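Local structure of glucose-6-phosphate isomerase (Chlamydia trachomatis D/UW-3/CX, 6OTU) at residues T333-Y338 with P400-G405; V380-Q385 with Q424-N429. The protein catalyses the reversible isomerisation of glucose 6-phosphate to fructose 6-phosphate, a reaction of sugar metabolism. All blocks are in the same frame, centred on the assembly; numbering follows the deposited sequence.

Contact 1: residues T333-Y338 with P400-G405; sequences TAVIPY and PVEFIG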
ATOM      1  N   THR A 333     -10.351   5.595   3.466  1.00 33.14           N
ATOM      2  CA  THR A 333      -9.665   6.868   3.271  1.00 38.08           C
ATOM      3  C   THR A 333      -8.346   6.580   2.571  1.00 36.49           C
ATOM      4  O   THR A 333      -7.571   5.740   3.040  1.00 30.57           O
ATOM      5  CB  THR A 333      -9.370   7.605   4.598  1.00 43.22           C
ATOM      6  OG1 THR A 333     -10.571   7.790   5.343  1.00 44.63           O
ATOM      7  CG2 THR A 333      -8.783   8.979   4.316  1.00 51.47           C
ATOM      8  N   ALA A 334      -8.088   7.296   1.477  1.00 32.69           N
ATOM      9  CA  ALA A 334      -6.815   7.249   0.764  1.00 27.69           C
ATOM     10  C   ALA A 334      -5.934   8.418   1.190  1.00 33.61           C
ATOM     11  O   ALA A 334      -6.329   9.587   1.055  1.00 30.85           O
ATOM     12  CB  ALA A 334      -7.028   7.298  -0.748  1.00 27.82           C
ATOM     13  N   VAL A 335      -4.736   8.111   1.663  1.00 27.73           N
ATOM     14  CA  VAL A 335      -3.733   9.121   1.983  1.00 36.01           C
ATOM     15  C   VAL A 335      -2.766   9.207   0.806  1.00 34.21           C
ATOM     16  O   VAL A 335      -2.124   8.213   0.449  1.00 38.88           O
ATOM     17  CB  VAL A 335      -3.002   8.791   3.297  1.00 36.86           C
ATOM     18  CG1 VAL A 335      -2.153   9.963   3.745  1.00 30.90           C
ATOM     19  CG2 VAL A 335      -4.013   8.400   4.404  1.00 35.55           C
ATOM     20  N   ILE A 336      -2.659  10.389   0.200  1.00 35.84           N
ATOM     21  CA  ILE A 336      -1.943  10.547  -1.069  1.00 33.78           C
ATOM     22  C   ILE A 336      -0.823  11.571  -0.930  1.00 34.36           C
ATOM     23  O   ILE A 336      -1.050  12.766  -1.158  1.00 36.12           O
ATOM     24  CB  ILE A 336      -2.903  10.959  -2.202  1.00 33.05           C
ATOM     25  CG1 ILE A 336      -4.069   9.964  -2.329  1.00 28.40           C
ATOM     26  CG2 ILE A 336      -2.153  11.121  -3.522  1.00 28.88           C
ATOM     27  CD1 ILE A 336      -3.649   8.531  -2.708  1.00 28.28           C
ATOM     28  N   PRO A 337       0.391  11.169  -0.554  1.00 39.74           N
ATOM     29  CA  PRO A 337       1.492  12.153  -0.438  1.00 39.24           C
ATOM     30  C   PRO A 337       2.136  12.453  -1.798  1.00 37.44           C
ATOM     31  O   PRO A 337       2.529  11.544  -2.539  1.00 35.64           O
ATOM     32  CB  PRO A 337       2.486  11.478   0.527  1.00 30.83           C
ATOM     33  CG  PRO A 337       1.815  10.103   0.947  1.00 28.47           C
ATOM     34  CD  PRO A 337       0.763   9.817  -0.087  1.00 28.44           C
ATOM     35  N   TYR A 338       2.222  13.741  -2.139  1.00 30.44           N
ATOM     36  CA  TYR A 338       2.945  14.175  -3.342  1.00 33.95           C
ATOM     37  C   TYR A 338       4.393  14.441  -2.948  1.00 35.85           C
ATOM     38  O   TYR A 338       4.880  15.569  -2.931  1.00 37.95           O
ATOM     39  CB  TYR A 338       2.286  15.399  -3.976  1.00 30.30           C
ATOM     40  CG  TYR A 338       1.121  15.030  -4.884  1.00 37.27           C
ATOM     41  CD1 TYR A 338      -0.001  14.398  -4.360  1.00 35.00           C
ATOM     42  CD2 TYR A 338       1.152  15.286  -6.264  1.00 33.06           C
ATOM     43  CE1 TYR A 338      -1.058  14.047  -5.157  1.00 37.00           C
ATOM     44  CE2 TYR A 338       0.083  14.921  -7.084  1.00 30.64           C
ATOM     45  CZ  TYR A 338      -1.024  14.300  -6.520  1.00 40.87           C
ATOM     46  OH  TYR A 338      -2.112  13.908  -7.288  1.00 36.04           O
ATOM     47  N   PRO A 400     -12.849   9.095   0.005  1.00 35.45           N
ATOM     48  CA  PRO A 400     -12.282  10.368   0.499  1.00 31.01           C
ATOM     49  C   PRO A 400     -10.754  10.345   0.500  1.00 33.95           C
ATOM     50  O   PRO A 400     -10.134   9.338   0.853  1.00 36.11           O
ATOM     51  CB  PRO A 400     -12.826  10.475   1.932  1.00 28.40           C
ATOM     52  CG  PRO A 400     -13.961   9.433   2.003  1.00 37.01           C
ATOM     53  CD  PRO A 400     -13.646   8.373   1.010  1.00 29.97           C
ATOM     54  N   VAL A 401     -10.144  11.467   0.117  1.00 35.42           N
ATOM     55  CA  VAL A 401      -8.695  11.552  -0.050  1.00 33.09           C
ATOM     56  C   VAL A 401      -8.121  12.591   0.906  1.00 31.11           C
ATOM     57  O   VAL A 401      -8.698  13.665   1.101  1.00 34.24           O
ATOM     58  CB  VAL A 401      -8.302  11.895  -1.507  1.00 31.76           C
ATOM     59  CG1 VAL A 401      -6.851  12.391  -1.595  1.00 30.41           C
ATOM     60  CG2 VAL A 401      -8.475  10.702  -2.394  1.00 28.49           C
ATOM     61  N   GLU A 402      -6.969  12.269   1.476  1.00 28.38           N
ATOM     62  CA  GLU A 402      -6.125  13.199   2.208  1.00 29.04           C
ATOM     63  C   GLU A 402      -4.860  13.426   1.380  1.00 29.78           C
ATOM     64  O   GLU A 402      -3.974  12.569   1.338  1.00 31.47           O
ATOM     65  CB  GLU A 402      -5.804  12.661   3.603  1.00 28.35           C
ATOM     66  CG  GLU A 402      -7.042  12.476   4.497  1.00 42.16           C
ATOM     67  CD  GLU A 402      -6.725  11.875   5.867  1.00 50.39           C
ATOM     68  OE1 GLU A 402      -5.725  11.139   6.009  1.00 51.34           O
ATOM     69  OE2 GLU A 402      -7.484  12.148   6.816  1.00 55.55           O
ATOM     70  N   PHE A 403      -4.777  14.582   0.725  1.00 29.72           N
ATOM     71  CA  PHE A 403      -3.589  14.940  -0.045  1.00 30.66           C
ATOM     72  C   PHE A 403      -2.537  15.526   0.874  1.00 37.87           C
ATOM     73  O   PHE A 403      -2.846  16.359   1.737  1.00 36.28           O
ATOM     74  CB  PHE A 403      -3.914  15.980  -1.129  1.00 29.49           C
ATOM     75  CG  PHE A 403      -4.691  15.441  -2.285  1.00 29.49           C
ATOM     76  CD1 PHE A 403      -4.108  14.548  -3.178  1.00 36.25           C
ATOM     77  CD2 PHE A 403      -6.018  15.805  -2.472  1.00 29.60           C
ATOM     78  CE1 PHE A 403      -4.833  14.032  -4.251  1.00 34.13           C
ATOM     79  CE2 PHE A 403      -6.747  15.306  -3.554  1.00 32.82           C
ATOM     80  CZ  PHE A 403      -6.149  14.416  -4.445  1.00 29.56           C
ATOM     81  N   ILE A 404      -1.285  15.133   0.664  1.00 31.54           N
ATOM     82  CA  ILE A 404      -0.174  15.741   1.385  1.00 29.89           C
ATOM     83  C   ILE A 404       0.843  16.247   0.380  1.00 36.22           C
ATOM     84  O   ILE A 404       1.301  15.481  -0.474  1.00 45.19           O
ATOM     85  CB  ILE A 404       0.489  14.755   2.366  1.00 30.90           C
ATOM     86  CG1 ILE A 404      -0.579  14.080   3.232  1.00 28.78           C
ATOM     87  CG2 ILE A 404       1.546  15.487   3.196  1.00 29.26           C
ATOM     88  CD1 ILE A 404      -0.036  13.270   4.405  1.00 28.59           C
ATOM     89  N   GLY A 405       1.227  17.520   0.503  1.00 30.01           N
ATOM     90  CA  GLY A 405       2.156  18.107  -0.438  1.00 30.40           C
ATOM     91  C   GLY A 405       3.069  19.155   0.162  1.00 39.33           C
ATOM     92  O   GLY A 405       2.910  19.595   1.310  1.00 34.92           O
TER

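Contact 2: residues V380-Q385 with Q424-N429; sequences VGTNCQ and QKLFAN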
ATOM      1  N   VAL A 380       1.765   7.410  -3.537  1.00 31.08           N
ATOM      2  CA  VAL A 380       2.236   8.770  -3.797  1.00 32.14           C
ATOM      3  C   VAL A 380       1.667   9.303  -5.111  1.00 29.33           C
ATOM      4  O   VAL A 380       1.284   8.561  -6.018  1.00 33.50           O
ATOM      5  CB  VAL A 380       3.782   8.867  -3.786  1.00 34.60           C
ATOM      6  CG1 VAL A 380       4.380   8.352  -2.463  1.00 29.23           C
ATOM      7  CG2 VAL A 380       4.381   8.160  -4.987  1.00 29.61           C
ATOM      8  N   GLY A 381       1.616  10.631  -5.205  1.00 34.72           N
ATOM      9  CA  GLY A 381       1.417  11.320  -6.464  1.00 33.99           C
ATOM     10  C   GLY A 381       2.745  11.859  -6.967  1.00 34.47           C
ATOM     11  O   GLY A 381       3.655  12.113  -6.179  1.00 35.55           O
ATOM     12  N   THR A 382       2.852  12.055  -8.287  1.00 34.92           N
ATOM     13  CA  THR A 382       1.759  11.886  -9.255  1.00 30.81           C
ATOM     14  C   THR A 382       1.481  10.431  -9.715  1.00 40.82           C
ATOM     15  O   THR A 382       0.572  10.223 -10.529  1.00 30.75           O
ATOM     16  CB  THR A 382       2.029  12.685 -10.561  1.00 36.92           C
ATOM     17  OG1 THR A 382       3.293  12.283 -11.116  1.00 37.27           O
ATOM     18  CG2 THR A 382       2.004  14.217 -10.355  1.00 31.67           C
ATOM     19  N   ASN A 383       2.260   9.440  -9.256  1.00 30.50           N
ATOM     20  CA  ASN A 383       2.056   8.070  -9.755  1.00 35.91           C
ATOM     21  C   ASN A 383       0.592   7.651  -9.661  1.00 30.15           C
ATOM     22  O   ASN A 383       0.051   7.062 -10.602  1.00 44.22           O
ATOM     23  CB  ASN A 383       2.917   7.058  -8.998  1.00 30.28           C
ATOM     24  CG  ASN A 383       4.384   7.394  -9.032  1.00 37.60           C
ATOM     25  OD1 ASN A 383       4.783   8.464  -8.598  1.00 34.45           O
ATOM     26  ND2 ASN A 383       5.202   6.468  -9.521  1.00 38.55           N
ATOM     27  N   CYS A 384      -0.069   7.975  -8.545  1.00 29.78           N
ATOM     28  CA  CYS A 384      -1.456   7.560  -8.321  1.00 29.51           C
ATOM     29  C   CYS A 384      -2.393   8.041  -9.431  1.00 33.21           C
ATOM     30  O   CYS A 384      -3.381   7.360  -9.739  1.00 32.65           O
ATOM     31  CB  CYS A 384      -1.954   8.071  -6.964  1.00 29.17           C
ATOM     32  SG  CYS A 384      -1.940   9.892  -6.832  1.00 38.60           S
ATOM     33  N   GLN A 385      -2.113   9.200 -10.035  1.00 32.49           N
ATOM     34  CA  GLN A 385      -2.935   9.704 -11.144  1.00 35.51           C
ATOM     35  C   GLN A 385      -2.960   8.759 -12.349  1.00 42.80           C
ATOM     36  O   GLN A 385      -3.889   8.829 -13.166  1.00 30.88           O
ATOM     37  CB  GLN A 385      -2.432  11.087 -11.601  1.00 30.86           C
ATOM     38  CG  GLN A 385      -2.198  12.066 -10.458  1.00 30.71           C
ATOM     39  CD  GLN A 385      -1.582  13.375 -10.890  1.00 40.05           C
ATOM     40  OE1 GLN A 385      -1.507  14.327 -10.106  1.00 40.49           O
ATOM     41  NE2 GLN A 385      -1.128  13.437 -12.140  1.00 41.65           N
ATOM     42  N   GLN A 424       6.982  22.706  -8.855  1.00 34.68           N
ATOM     43  CA  GLN A 424       5.719  23.396  -9.115  1.00 39.15           C
ATOM     44  C   GLN A 424       4.730  22.491  -9.843  1.00 37.88           C
ATOM     45  O   GLN A 424       3.561  22.402  -9.460  1.00 44.66           O
ATOM     46  CB  GLN A 424       5.969  24.683  -9.912  1.00 41.50           C
ATOM     47  CG  GLN A 424       6.876  25.666  -9.181  1.00 36.00           C
ATOM     48  CD  GLN A 424       7.304  26.852 -10.047  1.00 52.16           C
ATOM     49  OE1 GLN A 424       7.657  26.705 -11.222  1.00 45.33           O
ATOM     50  NE2 GLN A 424       7.274  28.036  -9.459  1.00 48.35           N
ATOM     51  N   LYS A 425       5.177  21.802 -10.892  1.00 37.21           N
ATOM     52  CA  LYS A 425       4.286  20.865 -11.571  1.00 35.50           C
ATOM     53  C   LYS A 425       3.729  19.818 -10.605  1.00 36.54           C
ATOM     54  O   LYS A 425       2.541  19.484 -10.660  1.00 33.34           O
ATOM     55  CB  LYS A 425       5.022  20.197 -12.732  1.00 38.06           C
ATOM     56  CG  LYS A 425       5.462  21.153 -13.841  1.00 39.28           C
ATOM     57  CD  LYS A 425       6.195  20.390 -14.936  1.00 37.44           C
ATOM     58  CE  LYS A 425       6.564  21.287 -16.098  1.00 38.66           C
ATOM     59  NZ  LYS A 425       7.696  22.172 -15.750  1.00 38.48           N
ATOM     60  N   LEU A 426       4.567  19.322  -9.690  1.00 33.30           N
ATOM     61  CA  LEU A 426       4.119  18.376  -8.673  1.00 32.60           C
ATOM     62  C   LEU A 426       2.974  18.940  -7.830  1.00 36.00           C
ATOM     63  O   LEU A 426       1.927  18.297  -7.670  1.00 34.37           O
ATOM     64  CB  LEU A 426       5.298  17.992  -7.786  1.00 32.43           C
ATOM     65  CG  LEU A 426       4.988  17.000  -6.678  1.00 43.01           C
ATOM     66  CD1 LEU A 426       4.650  15.653  -7.295  1.00 31.54           C
ATOM     67  CD2 LEU A 426       6.172  16.903  -5.706  1.00 38.22           C
ATOM     68  N   PHE A 427       3.151  20.142  -7.275  1.00 38.87           N
ATOM     69  CA  PHE A 427       2.099  20.714  -6.440  1.00 40.55           C
ATOM     70  C   PHE A 427       0.838  21.010  -7.247  1.00 42.55           C
ATOM     71  O   PHE A 427      -0.281  20.738  -6.784  1.00 39.26           O
ATOM     72  CB  PHE A 427       2.592  21.987  -5.756  1.00 42.83           C
ATOM     73  CG  PHE A 427       1.675  22.462  -4.679  1.00 49.35           C
ATOM     74  CD1 PHE A 427       1.406  21.653  -3.584  1.00 50.34           C
ATOM     75  CD2 PHE A 427       1.062  23.695  -4.762  1.00 52.03           C
ATOM     76  CE1 PHE A 427       0.550  22.073  -2.588  1.00 47.70           C
ATOM     77  CE2 PHE A 427       0.208  24.114  -3.769  1.00 49.27           C
ATOM     78  CZ  PHE A 427      -0.048  23.295  -2.682  1.00 47.83           C
ATOM     79  N   ALA A 428       1.006  21.564  -8.452  1.00 36.92           N
ATOM     80  CA  ALA A 428      -0.129  21.945  -9.288  1.00 35.56           C
ATOM     81  C   ALA A 428      -0.987  20.741  -9.642  1.00 35.99           C
ATOM     82  O   ALA A 428      -2.218  20.837  -9.685  1.00 37.19           O
ATOM     83  CB  ALA A 428       0.372  22.626 -10.565  1.00 34.17           C
ATOM     84  N   ASN A 429      -0.347  19.608  -9.925  1.00 35.85           N
ATOM     85  CA  ASN A 429      -1.080  18.369 -10.181  1.00 38.14           C
ATOM     86  C   ASN A 429      -1.965  17.991  -8.993  1.00 41.60           C
ATOM     87  O   ASN A 429      -3.124  17.605  -9.178  1.00 39.10           O
ATOM     88  CB  ASN A 429      -0.100  17.235 -10.488  1.00 32.22           C
ATOM     89  CG  ASN A 429       0.135  17.032 -11.983  1.00 41.58           C
ATOM     90  OD1 ASN A 429      -0.528  16.214 -12.629  1.00 40.92           O
ATOM     91  ND2 ASN A 429       1.115  17.743 -12.526  1.00 33.23           N
TER

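Contact 1: residues T333-Y338 with P400-G405
Ala334 and Val401 begin a run of paired residues in two parallel strands, 333-337 and 401-405, whose short axes diverge by just 16°. Five backbone hydrogen bonds hold the strands, with alternate residues of 333-338 turned to this neighbour: Ala334 N donates to Pro400 O at 3.0 Å, and Ile336 N to Glu402 O at 2.8 Å. Thr333 and Val335 bond instead to the strand 375-377 on their other flank. The tight part is the face carrying Ala334, Ile336, Val401 and Phe403. With CG1 anti to the backbone N (chi1 163°), Val401 brings that methyl over the centre of the Phe403 ring and within 3.8 Å of Ile336 CG1. The Phe403 and Tyr338 side chains run side by side, but their ring planes are inclined at 62°, an oblique pair whose nearest atoms are Phe403 CD1 and Tyr338 CE1 at 3.7 Å. Helices 389-394 and 422-439 cover this face, where the Tyr338 hydroxyl is hydrogen-bonded to Gln385. The other face carries Val335, Glu402 and Ile404; Ile404 CD1 meets Val335 CG1 at 4.0 Å, but toward the start of the strands, where Thr333 and Glu402 are partly exposed, it is more open and more polar. There Thr333 CG2 rests against Glu402 CD at 3.9 Å, while Glu402 OE1 comes to 3.6 Å from Val335 CG2. The carboxylate finds polar partners beyond the strands: OE2 forms a salt bridge with Lys479 NZ, and OE1 is hydrogen-bonded to Tyr476 OH. Neighbouring parallel strands with helices packed on both faces are characteristic of the alpha/beta sandwich of the sugar isomerase (SIS) fold.

Contact 2: residues V380-Q385 with Q424-N429
Gly381 meets helix 422-439 through its carbonyl: Gly381 O lies 3.8 Å from Leu426 CD1, a methyl packed against the turn that leads into Thr382. The peptide bond between Gly381 and Thr382 is cis. Both its polar atoms, Gly381 O and Thr382 N, are hydrogen-bonded to Asn186 of the second subunit. Thr382 then divides its two branches. Its OG1 bonds to Glu217 of the second subunit, while CG2, anti to the carbonyl carbon, crosses the Asn429 side chain obliquely and sits 3.7 Å from Asn429 CB. One turn further on, Gln385 reaches the helix with an extended chain (chi2 175°) and crosses Asn429 at about a right angle. Gln385 NE2 donates to Asn429 OD1 at 2.9 Å; the acceptor lies near the plane of the glutamine amide, yet the donor stands above the plane of the asparagine carbonyl, and the N-H...O angle is 154°. The other end of the asparagine amide helps to fix its rotation: Asn429 ND2 bonds to Lys425 O at 2.9 Å, within the helix, which is consistent with OD1 facing the glutamine. That carbonyl also accepts from Asn429 N, the two donors arriving from opposite faces of its plane. Gln385 directly precedes His386, an active-site residue. A cis-peptide turn held between a helix of its own subunit and the partner subunit is consistent with the shared, dimer-dependent active site of phosphoglucose isomerases.

How the contacts relate
Both contacts are buried, but contact 1 lies nearer the centre of the chain and touches no other chain, whereas contact 2 sits where the second subunit meets the fold. The chemistry changes accordingly: regular backbone bonding and apolar packing in contact 1, a single amide-to-amide bond and a few methyl contacts in contact 2. They share helix 422-439, which covers the aromatic pair of contact 1 and supplies one side of contact 2. Besides the tyrosine-to-glutamine bond, a probable hydrogen bond joins them directly, Gly381 N with Pro337 O at 3.0 Å, which ties the loop to the end of the strand.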